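Local coordinates for protein putative 6-pyruvoyl tetrahydrobiopterin synthase (Caenorhabditis elegans, PDB 2G64) that probably catalyses the zinc-dependent conversion of 7,8-dihydroneopterin triphosphate into 6-pyruvoyl tetrahydropterin with loss of triphosphate, an early step in making tetrahydrobiopterin, at residues T8-V12 and Y66-K72; E74-V78 and K111-S117; V78-V82 and I106-E110; L122-T126 and F135-G139. The protein carries 1 engineered substitution. All coordinates share one frame; numbering follows the deposited sequence. Where two conformers were deposited one is given.

Contact 1. Residues T8-V12 and Y66-K72; sequences TMERV and YDLAKLK
Met9 and Arg11 lie on strand 8-12, whose axis comes within 10.5 Å of that of helix 68-72, with 43° between their chain directions. The closest CA pairs are Met9 with Tyr66 and Arg11 with Leu68, and the side chains of the strand span the gap. Met9 is extended through all its torsions and carries its thioether straight out from the strand. SD lies 3.6 Å from the carbonyl O of Tyr66 and also near Tyr66 CB, crossing that side chain at about a right angle, and CE sits 3.8 Å from Leu68 CB with Leu71 CD2 close by. Arg11 supplies carbon first: its CB packs 3.9 Å from Leu71 CD2, and a bend at chi2 (66°) brings CD to 4.0 Å from Leu68 CD1. Farther along, Lys72 places CG and CD over one face of the guanidinium, though Lys72 has a second conformer and this cover is therefore less certain. The helix start is fixed separately by Asp67 at the N-cap. Its OD2 accepts from Lys70 N at 2.9 Å and from Lys70 NZ at 2.8 Å, the two donors coming from opposite faces of the carboxylate plane. No hydrogen bond joins the segments. Arg11 NH1 instead bonds Asn133 of the second subunit, whose strand also pairs with 8-12 and continues the sheet. The chemistry is thus apolar helix-on-sheet packing, with the polar ends directed elsewhere: Arg11 to the subunit interface and Tyr66 OH to Glu74.

Contact 2. Residues E74-V78 and K111-S117; sequences EMSLV and KLKSVMS
Val78 and Leu112 mark the tight end of this helix pair, where CG2 of Val78 presses to 3.5 Å from Leu112 CA, closer than usual carbon contact. The segment axes come within 9.0 Å at 133°, an oblique, roughly antiparallel crossing. Next to that point Leu112 sends CD1 to 3.9 Å from Val78 CG2 and to 4.0 Å from Glu74 CB, while Trp50 and Val52 of strand 44-57 lie beneath the same group of side chains. The other border is looser. Leu77, exposed, merely skirts Val115, which has two conformers, its CD1 staying 4.2 Å from Val115 CB. Lys111 and Val78 slide past one another in opposite directions, and the lysine's end leads away. At the far end the contact turns polar. Glu74 keeps its CG beside the backbone N (chi1 -72°) and stretches onward past Met116 to the residue after it. There OE2 takes two bonds from Ser117: the hydroxyl OG at 2.8 Å on the syn lone pair, and N at 2.8 Å from well above the carboxylate plane. Tyr66 OH gives OE1 a partner of its own and also bonds Ser117 OG. Gripped by donors at both oxygens, the buried carboxylate is held against rotation, and these bonds would be expected to favour its charged form while pinning the chain that leaves helix 101-115.

Contact 3. Residues V78-V82 and I106-E110; sequences VLDTV and IYMFE
Met108 is folded back by two successive bends, chi2 -70° and chi3 -74°, and these deliver its methyl to Val78: CE stands 3.6 Å from Val78 CG1. The same terminus meets Val82 tip to tip, CE to CG2 at 4.1 Å, and Leu79 CD2 borders it at a similar distance. Tyr107, with CG opposite its backbone N, brings its ring to Val82 CG1, 3.8 Å from CE2. Thr81 holds OG1 between backbone N and carbonyl carbon (chi1 76°). This turns the hydroxyl back onto Val78 O at 2.7 Å, in the carbonyl plane; Thr81 N donates to the same oxygen. OG1 also lies at the edge of the Tyr107 ring, near its plane, 2.7 Å from Tyr107 OH, a distance suited to a hydrogen bond. The carbonyl of buried Val78 is thereby served by two donors near the C-terminal part of helix 68-80. His84, a charge-relay residue by similarity, follows soon after, its side chain about 9 Å from that of Val82. Around this joint, Phe93 and Phe94 meet the Tyr107 ring. Phe15 of strand 6-19 and Trp50 of strand 44-57 lie against Met108 and Leu79, so the two helices close here directly over the sheet.

Contact 4. Residues L122-T126 and F135-G139; sequences LYKVT and FTYKG
Tyr123 and Lys138 lie side by side and point the same way, the amine coming obliquely to the ring: NZ donates to Tyr123 OH at 2.7 Å. The other aromatic, Tyr137, has Gly139 N over the centre of one face, 3.3 Å above the plane, and meets Phe109 of helix 101-115 edge-to-face. Between these groups runs an antiparallel hairpin. Val125 and Tyr137 form its hydrogen-bonded pair, Val125 N to Tyr137 O at 2.9 Å (171° at the hydrogen) and Tyr137 N to Val125 O at 3.0 Å. Thr126 and Thr136 make the adjoining non-hydrogen-bonded pair, with Thr126 OG1 3.6 Å from Thr136 CG2. Against strand 44-57, Tyr123 and Lys124 both face Lys53 in a classic beta bulge. Past the paired residues of the hairpin, one water donates to Tyr123 O and Lys138 O. On the threonine face, Lys124 bends at chi3 (97°) and lays CD 3.9 Å from Thr136 CB, and a second water lies between its NZ and Thr136 OG1, which also bonds Thr8 of the third subunit. The chemistry is therefore two-sided: Val125 and Tyr137 meet the helix with carbon, whereas lysines and hydroxyls form a hydrated polar face, where Lys124 NZ and Tyr123 OH bind a glycerol, probably from the crystallisation liquor.

Contacts 1, 2 and 3 follow helix 68-80 from its start to its end: contact 1 sets it on strand 6-19, and contacts 2 and 3 set it against helix 101-115, sharing Val78. Burial rises along that path, from the partly buried contact 1 beside a subunit interface to contact 3, whose centre lies about 5 Å from the centre of the chain. Contact 4, also buried, is the one built on backbone pairing; its valine and tyrosine receive Phe109 from the helix of contact 3. Tyr66 OH ties contact 1 to the polar end of contact 2. Contacts 1 and 4 both border neighbouring subunits, since strand 8-12 of one chain pairs antiparallel with strand 135-137 of another.

Contact 1. Residues T8-V12 and Y66-K72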
# COMPACT_ATOMS: atom_id res chain seq x y z
N THR A 8 -7.62 -15.91 -14.27
CA THR A 8 -6.49 -16.15 -13.37
C THR A 8 -6.92 -15.94 -11.92
O THR A 8 -7.83 -15.16 -11.63
CB THR A 8 -5.26 -15.23 -13.66
OG1 THR A 8 -5.60 -13.87 -13.39
CG2 THR A 8 -4.77 -15.35 -15.12
N MET A 9 -6.25 -16.67 -11.03
CA MET A 9 -6.50 -16.58 -9.60
C MET A 9 -5.12 -16.52 -8.93
O MET A 9 -4.25 -17.39 -9.16
CB MET A 9 -7.24 -17.84 -9.14
CG MET A 9 -7.23 -18.09 -7.64
SD MET A 9 -7.93 -19.73 -7.33
CE MET A 9 -7.64 -19.83 -5.56
N GLU A 10 -4.93 -15.48 -8.11
CA GLU A 10 -3.62 -15.25 -7.52
C GLU A 10 -3.79 -15.07 -6.03
O GLU A 10 -4.70 -14.39 -5.58
CB GLU A 10 -2.97 -14.00 -8.13
CG GLU A 10 -1.58 -13.69 -7.58
CD GLU A 10 -0.93 -12.55 -8.34
OE1 GLU A 10 -1.55 -11.46 -8.49
OE2 GLU A 10 0.20 -12.73 -8.82
N ARG A 11 -2.90 -15.70 -5.26
CA ARG A 11 -2.98 -15.69 -3.82
C ARG A 11 -1.63 -15.18 -3.27
O ARG A 11 -0.57 -15.61 -3.74
CB ARG A 11 -3.28 -17.10 -3.32
CG ARG A 11 -3.08 -17.30 -1.82
CD ARG A 11 -4.09 -16.49 -1.05
NE ARG A 11 -3.97 -16.73 0.38
CZ ARG A 11 -4.90 -16.39 1.27
NH1 ARG A 11 -6.02 -15.81 0.86
NH2 ARG A 11 -4.71 -16.65 2.56
N VAL A 12 -1.70 -14.25 -2.33
CA VAL A 12 -0.50 -13.53 -1.85
C VAL A 12 -0.25 -13.96 -0.41
O VAL A 12 -1.17 -13.98 0.41
CB VAL A 12 -0.71 -11.98 -1.87
CG1 VAL A 12 0.56 -11.24 -1.36
CG2 VAL A 12 -1.12 -11.48 -3.29
N TYR A 66 -9.64 -22.85 -9.04
CA TYR A 66 -8.96 -23.80 -8.16
C TYR A 66 -9.56 -23.62 -6.78
O TYR A 66 -10.01 -22.53 -6.41
CB TYR A 66 -7.45 -23.48 -8.12
CG TYR A 66 -6.50 -24.58 -7.64
CD1 TYR A 66 -6.02 -25.56 -8.50
CD2 TYR A 66 -6.02 -24.58 -6.33
CE1 TYR A 66 -5.10 -26.54 -8.07
CE2 TYR A 66 -5.10 -25.57 -5.88
CZ TYR A 66 -4.65 -26.54 -6.75
OH TYR A 66 -3.74 -27.49 -6.33
N ASP A 67 -9.52 -24.68 -5.99
CA ASP A 67 -10.00 -24.62 -4.61
C ASP A 67 -9.02 -23.85 -3.71
O ASP A 67 -7.90 -24.31 -3.49
CB ASP A 67 -10.20 -26.05 -4.11
CG ASP A 67 -10.62 -26.10 -2.65
OD1 ASP A 67 -11.57 -25.41 -2.27
OD2 ASP A 67 -9.98 -26.85 -1.89
N LEU A 68 -9.43 -22.68 -3.22
CA LEU A 68 -8.52 -21.84 -2.43
C LEU A 68 -8.07 -22.53 -1.15
O LEU A 68 -6.93 -22.37 -0.71
CB LEU A 68 -9.11 -20.45 -2.13
CG LEU A 68 -8.27 -19.54 -1.21
CD1 LEU A 68 -6.91 -19.21 -1.80
CD2 LEU A 68 -8.99 -18.26 -0.81
N ALA A 69 -8.97 -23.31 -0.55
CA ALA A 69 -8.63 -24.05 0.67
C ALA A 69 -7.47 -25.01 0.41
O ALA A 69 -6.54 -25.11 1.22
CB ALA A 69 -9.84 -24.81 1.20
N LYS A 70 -7.53 -25.71 -0.72
CA LYS A 70 -6.48 -26.62 -1.16
C LYS A 70 -5.17 -25.89 -1.47
O LYS A 70 -4.09 -26.34 -1.06
CB LYS A 70 -6.91 -27.39 -2.40
CG LYS A 70 -7.29 -28.84 -2.14
CD LYS A 70 -7.94 -29.47 -3.37
CE LYS A 70 -9.25 -30.18 -3.02
NZ LYS A 70 -10.46 -29.30 -3.23
N LEU A 71 -5.27 -24.78 -2.20
CA LEU A 71 -4.08 -23.96 -2.49
C LEU A 71 -3.43 -23.48 -1.19
O LEU A 71 -2.20 -23.50 -1.07
CB LEU A 71 -4.46 -22.75 -3.36
CG LEU A 71 -3.29 -21.91 -3.91
CD1 LEU A 71 -2.35 -22.80 -4.71
CD2 LEU A 71 -3.76 -20.71 -4.74
N LYS A 72 -4.24 -23.04 -0.23
CA LYS A 72 -3.69 -22.55 1.04
C LYS A 72 -2.83 -23.60 1.72
O LYS A 72 -1.73 -23.28 2.20
CB LYS A 72 -4.79 -22.03 1.96
CG LYS A 72 -5.25 -20.63 1.60
CD LYS A 72 -6.51 -20.24 2.38
CE LYS A 72 -6.23 -20.12 3.87
NZ LYS A 72 -7.49 -20.12 4.67

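Contact 2. Residues E74-V78 and K111-S117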
# COMPACT_ATOMS: atom_id res chain seq x y z
N GLU A 74 -1.32 -26.27 0.26
CA GLU A 74 -0.17 -26.56 -0.57
C GLU A 74 0.85 -25.45 -0.42
O GLU A 74 2.04 -25.73 -0.27
CB GLU A 74 -0.59 -26.72 -2.04
CG GLU A 74 -1.35 -28.02 -2.27
CD GLU A 74 -2.34 -27.96 -3.44
OE1 GLU A 74 -2.43 -26.94 -4.15
OE2 GLU A 74 -3.04 -28.97 -3.64
N MET A 75 0.40 -24.19 -0.45
CA MET A 75 1.32 -23.06 -0.24
C MET A 75 1.96 -23.10 1.16
O MET A 75 3.14 -22.79 1.31
CB MET A 75 0.61 -21.73 -0.47
CG MET A 75 0.35 -21.45 -1.96
SD MET A 75 -0.55 -19.92 -2.25
CE MET A 75 0.59 -18.66 -1.61
N SER A 76 1.19 -23.50 2.17
CA SER A 76 1.71 -23.64 3.54
C SER A 76 2.88 -24.62 3.59
O SER A 76 3.88 -24.38 4.26
CB SER A 76 0.61 -24.10 4.51
OG SER A 76 1.01 -23.88 5.86
N LEU A 77 2.75 -25.73 2.87
CA LEU A 77 3.80 -26.75 2.82
C LEU A 77 5.11 -26.18 2.28
O LEU A 77 6.19 -26.45 2.82
CB LEU A 77 3.35 -27.91 1.94
CG LEU A 77 2.36 -28.88 2.57
CD1 LEU A 77 2.02 -29.94 1.55
CD2 LEU A 77 2.96 -29.52 3.85
N VAL A 78 5.00 -25.34 1.25
CA VAL A 78 6.18 -24.69 0.70
C VAL A 78 6.73 -23.65 1.69
O VAL A 78 7.94 -23.57 1.91
CB VAL A 78 5.86 -24.02 -0.68
CG1 VAL A 78 7.11 -23.42 -1.29
CG2 VAL A 78 5.21 -25.03 -1.65
N LYS A 111 9.00 -26.08 -5.99
CA LYS A 111 8.55 -26.77 -4.78
C LYS A 111 7.01 -26.81 -4.70
O LYS A 111 6.41 -27.83 -4.34
CB LYS A 111 9.14 -26.11 -3.53
CG LYS A 111 8.68 -26.73 -2.22
CD LYS A 111 9.44 -28.03 -1.96
CE LYS A 111 8.79 -28.83 -0.84
NZ LYS A 111 9.30 -30.24 -0.83
N LEU A 112 6.37 -25.71 -5.07
CA LEU A 112 4.91 -25.68 -5.07
C LEU A 112 4.40 -26.66 -6.10
O LEU A 112 3.52 -27.46 -5.81
CB LEU A 112 4.36 -24.29 -5.37
CG LEU A 112 2.84 -24.21 -5.43
CD1 LEU A 112 2.23 -24.74 -4.12
CD2 LEU A 112 2.37 -22.78 -5.75
N LYS A 113 4.95 -26.59 -7.30
CA LYS A 113 4.50 -27.51 -8.35
C LYS A 113 4.56 -28.98 -7.87
O LYS A 113 3.65 -29.78 -8.15
CB LYS A 113 5.29 -27.28 -9.62
CG LYS A 113 4.57 -27.63 -10.90
CD LYS A 113 5.27 -26.97 -12.08
CE LYS A 113 5.36 -27.90 -13.27
NZ LYS A 113 6.27 -27.35 -14.32
N SER A 114 5.60 -29.29 -7.10
CA SER A 114 5.84 -30.61 -6.53
C SER A 114 4.81 -31.08 -5.50
O SER A 114 4.69 -32.28 -5.26
CB SER A 114 7.26 -30.68 -5.94
OG SER A 114 7.28 -30.33 -4.58
N VAL A 115 4.06 -30.16 -4.89
CA VAL A 115 3.10 -30.54 -3.85
C VAL A 115 1.65 -30.33 -4.27
O VAL A 115 0.73 -30.69 -3.55
CB VAL A 115 3.37 -29.88 -2.47
CG1 VAL A 115 4.75 -30.27 -1.93
CG2 VAL A 115 3.19 -28.35 -2.51
N MET A 116 1.44 -29.76 -5.46
CA MET A 116 0.09 -29.37 -5.85
C MET A 116 -0.79 -30.54 -6.26
O MET A 116 -0.35 -31.41 -7.00
CB MET A 116 0.12 -28.36 -6.99
CG MET A 116 0.32 -26.95 -6.53
SD MET A 116 0.41 -25.84 -7.93
CE MET A 116 -1.35 -25.55 -8.22
N SER A 117 -2.03 -30.52 -5.79
CA SER A 117 -3.06 -31.47 -6.24
C SER A 117 -3.34 -31.38 -7.75
O SER A 117 -3.53 -32.41 -8.41
CB SER A 117 -4.36 -31.36 -5.40
OG SER A 117 -4.92 -30.05 -5.37

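Contact 3. Residues V78-V82 and I106-E110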
# COMPACT_ATOMS: atom_id res chain seq x y z
N VAL A 78 5.00 -25.34 1.25
CA VAL A 78 6.18 -24.69 0.70
C VAL A 78 6.73 -23.65 1.69
O VAL A 78 7.94 -23.57 1.91
CB VAL A 78 5.86 -24.02 -0.68
CG1 VAL A 78 7.11 -23.42 -1.29
CG2 VAL A 78 5.21 -25.03 -1.65
N LEU A 79 5.84 -22.84 2.26
CA LEU A 79 6.24 -21.76 3.15
C LEU A 79 6.94 -22.31 4.41
O LEU A 79 7.83 -21.67 4.97
CB LEU A 79 5.03 -20.90 3.53
CG LEU A 79 4.57 -19.94 2.43
CD1 LEU A 79 3.15 -19.45 2.77
CD2 LEU A 79 5.54 -18.77 2.28
N ASP A 80 6.55 -23.51 4.82
CA ASP A 80 7.15 -24.14 6.01
C ASP A 80 8.65 -24.34 5.82
O ASP A 80 9.42 -24.33 6.78
CB ASP A 80 6.51 -25.52 6.24
CG ASP A 80 5.18 -25.44 6.96
OD1 ASP A 80 4.79 -24.36 7.44
OD2 ASP A 80 4.51 -26.49 7.01
N THR A 81 9.06 -24.56 4.57
CA THR A 81 10.47 -24.78 4.24
C THR A 81 11.36 -23.53 4.37
O THR A 81 12.59 -23.65 4.48
CB THR A 81 10.66 -25.38 2.83
OG1 THR A 81 10.47 -24.39 1.79
CG2 THR A 81 9.75 -26.60 2.60
N VAL A 82 10.75 -22.35 4.32
CA VAL A 82 11.52 -21.10 4.24
C VAL A 82 11.16 -20.07 5.33
O VAL A 82 11.97 -19.20 5.66
CB VAL A 82 11.39 -20.44 2.84
CG1 VAL A 82 12.03 -21.32 1.78
CG2 VAL A 82 9.91 -20.19 2.48
N ILE A 106 12.33 -19.33 -8.55
CA ILE A 106 12.39 -20.63 -9.20
C ILE A 106 12.15 -21.75 -8.18
O ILE A 106 11.34 -22.66 -8.39
CB ILE A 106 13.74 -20.84 -9.98
CG1 ILE A 106 13.84 -19.86 -11.16
CG2 ILE A 106 13.84 -22.29 -10.51
CD1 ILE A 106 15.25 -19.78 -11.76
N TYR A 107 12.87 -21.68 -7.06
CA TYR A 107 12.69 -22.63 -5.97
C TYR A 107 11.23 -22.76 -5.54
O TYR A 107 10.71 -23.86 -5.45
CB TYR A 107 13.60 -22.27 -4.76
CG TYR A 107 13.23 -23.07 -3.54
CD1 TYR A 107 13.66 -24.39 -3.41
CD2 TYR A 107 12.42 -22.53 -2.55
CE1 TYR A 107 13.30 -25.14 -2.29
CE2 TYR A 107 12.06 -23.26 -1.45
CZ TYR A 107 12.49 -24.56 -1.33
OH TYR A 107 12.12 -25.29 -0.21
N MET A 108 10.56 -21.63 -5.28
CA MET A 108 9.20 -21.67 -4.76
C MET A 108 8.23 -22.22 -5.81
O MET A 108 7.34 -23.00 -5.49
CB MET A 108 8.76 -20.28 -4.30
CG MET A 108 9.65 -19.70 -3.19
SD MET A 108 9.49 -20.52 -1.59
CE MET A 108 7.88 -19.91 -1.04
N PHE A 109 8.40 -21.79 -7.05
CA PHE A 109 7.62 -22.32 -8.17
C PHE A 109 7.76 -23.85 -8.24
O PHE A 109 6.76 -24.58 -8.28
CB PHE A 109 8.12 -21.69 -9.47
CG PHE A 109 7.31 -22.04 -10.69
CD1 PHE A 109 6.31 -21.18 -11.14
CD2 PHE A 109 7.57 -23.21 -11.40
CE1 PHE A 109 5.57 -21.49 -12.30
CE2 PHE A 109 6.84 -23.52 -12.56
CZ PHE A 109 5.84 -22.66 -13.00
N GLU A 110 8.99 -24.33 -8.25
CA GLU A 110 9.20 -25.77 -8.41
C GLU A 110 8.74 -26.59 -7.20
O GLU A 110 8.15 -27.66 -7.36
CB GLU A 110 10.67 -26.07 -8.77
CG GLU A 110 11.07 -25.59 -10.18
CD GLU A 110 10.26 -26.26 -11.30
OE1 GLU A 110 9.75 -27.38 -11.10
OE2 GLU A 110 10.13 -25.66 -12.39

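Contact 4. Residues L122-T126 and F135-G139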
# COMPACT_ATOMS: atom_id res chain seq x y z
N LEU A 122 -0.77 -24.14 -12.45
CA LEU A 122 0.22 -23.18 -11.94
C LEU A 122 0.75 -22.36 -13.10
O LEU A 122 1.24 -22.90 -14.11
CB LEU A 122 1.37 -23.88 -11.20
CG LEU A 122 2.51 -22.96 -10.71
CD1 LEU A 122 1.96 -21.89 -9.72
CD2 LEU A 122 3.62 -23.80 -10.09
N TYR A 123 0.67 -21.04 -12.97
CA TYR A 123 0.97 -20.19 -14.09
C TYR A 123 2.19 -19.28 -13.81
O TYR A 123 3.07 -19.14 -14.65
CB TYR A 123 -0.28 -19.40 -14.49
CG TYR A 123 -0.02 -18.38 -15.57
CD1 TYR A 123 0.20 -18.77 -16.88
CD2 TYR A 123 0.03 -17.02 -15.26
CE1 TYR A 123 0.46 -17.83 -17.86
CE2 TYR A 123 0.31 -16.09 -16.23
CZ TYR A 123 0.51 -16.49 -17.53
OH TYR A 123 0.78 -15.55 -18.49
N LYS A 124 2.25 -18.68 -12.64
CA LYS A 124 3.34 -17.75 -12.37
C LYS A 124 3.59 -17.62 -10.87
O LYS A 124 2.65 -17.62 -10.07
CB LYS A 124 3.04 -16.38 -12.96
CG LYS A 124 4.19 -15.39 -12.76
CD LYS A 124 3.93 -14.09 -13.47
CE LYS A 124 3.35 -13.06 -12.52
NZ LYS A 124 2.99 -11.76 -13.20
N VAL A 125 4.86 -17.49 -10.50
CA VAL A 125 5.22 -17.12 -9.12
C VAL A 125 5.88 -15.75 -9.14
O VAL A 125 6.69 -15.45 -10.02
CB VAL A 125 6.19 -18.18 -8.51
CG1 VAL A 125 7.07 -17.57 -7.42
CG2 VAL A 125 5.41 -19.37 -7.96
N THR A 126 5.54 -14.93 -8.15
CA THR A 126 6.19 -13.65 -7.94
C THR A 126 6.87 -13.69 -6.57
O THR A 126 6.28 -14.16 -5.60
CB THR A 126 5.13 -12.51 -7.95
OG1 THR A 126 4.48 -12.50 -9.22
CG2 THR A 126 5.80 -11.14 -7.73
N PHE A 135 10.40 -10.02 -8.61
CA PHE A 135 10.83 -11.07 -9.56
C PHE A 135 9.70 -12.04 -9.90
O PHE A 135 8.89 -12.39 -9.03
CB PHE A 135 11.99 -11.85 -8.95
CG PHE A 135 13.11 -10.95 -8.52
CD1 PHE A 135 14.21 -10.77 -9.34
CD2 PHE A 135 13.03 -10.23 -7.33
CE1 PHE A 135 15.24 -9.89 -8.98
CE2 PHE A 135 14.06 -9.35 -6.96
CZ PHE A 135 15.16 -9.19 -7.79
N THR A 136 9.66 -12.49 -11.16
CA THR A 136 8.63 -13.45 -11.53
C THR A 136 9.21 -14.57 -12.37
O THR A 136 10.25 -14.41 -13.03
CB THR A 136 7.43 -12.82 -12.27
OG1 THR A 136 7.75 -12.63 -13.66
CG2 THR A 136 6.99 -11.48 -11.60
N TYR A 137 8.53 -15.69 -12.33
CA TYR A 137 9.01 -16.90 -13.01
C TYR A 137 7.78 -17.69 -13.44
O TYR A 137 6.82 -17.81 -12.66
CB TYR A 137 9.87 -17.73 -12.08
CG TYR A 137 10.39 -19.00 -12.71
CD1 TYR A 137 11.16 -18.95 -13.87
CD2 TYR A 137 10.11 -20.24 -12.15
CE1 TYR A 137 11.63 -20.14 -14.46
CE2 TYR A 137 10.58 -21.41 -12.71
CZ TYR A 137 11.35 -21.35 -13.86
OH TYR A 137 11.82 -22.50 -14.41
N LYS A 138 7.81 -18.17 -14.68
CA LYS A 138 6.69 -18.95 -15.23
C LYS A 138 7.04 -20.39 -15.59
O LYS A 138 6.25 -21.10 -16.24
CB LYS A 138 6.10 -18.26 -16.46
CG LYS A 138 5.35 -16.96 -16.17
CD LYS A 138 5.01 -16.28 -17.49
CE LYS A 138 4.01 -15.17 -17.32
NZ LYS A 138 3.38 -14.82 -18.65
N GLY A 139 8.21 -20.84 -15.17
CA GLY A 139 8.59 -22.24 -15.35
C GLY A 139 9.28 -22.44 -16.69
O GLY A 139 9.59 -21.48 -17.40
O HOH W 1 3.47 -20.59 -16.88
O HOH W 2 5.59 -11.17 -15.06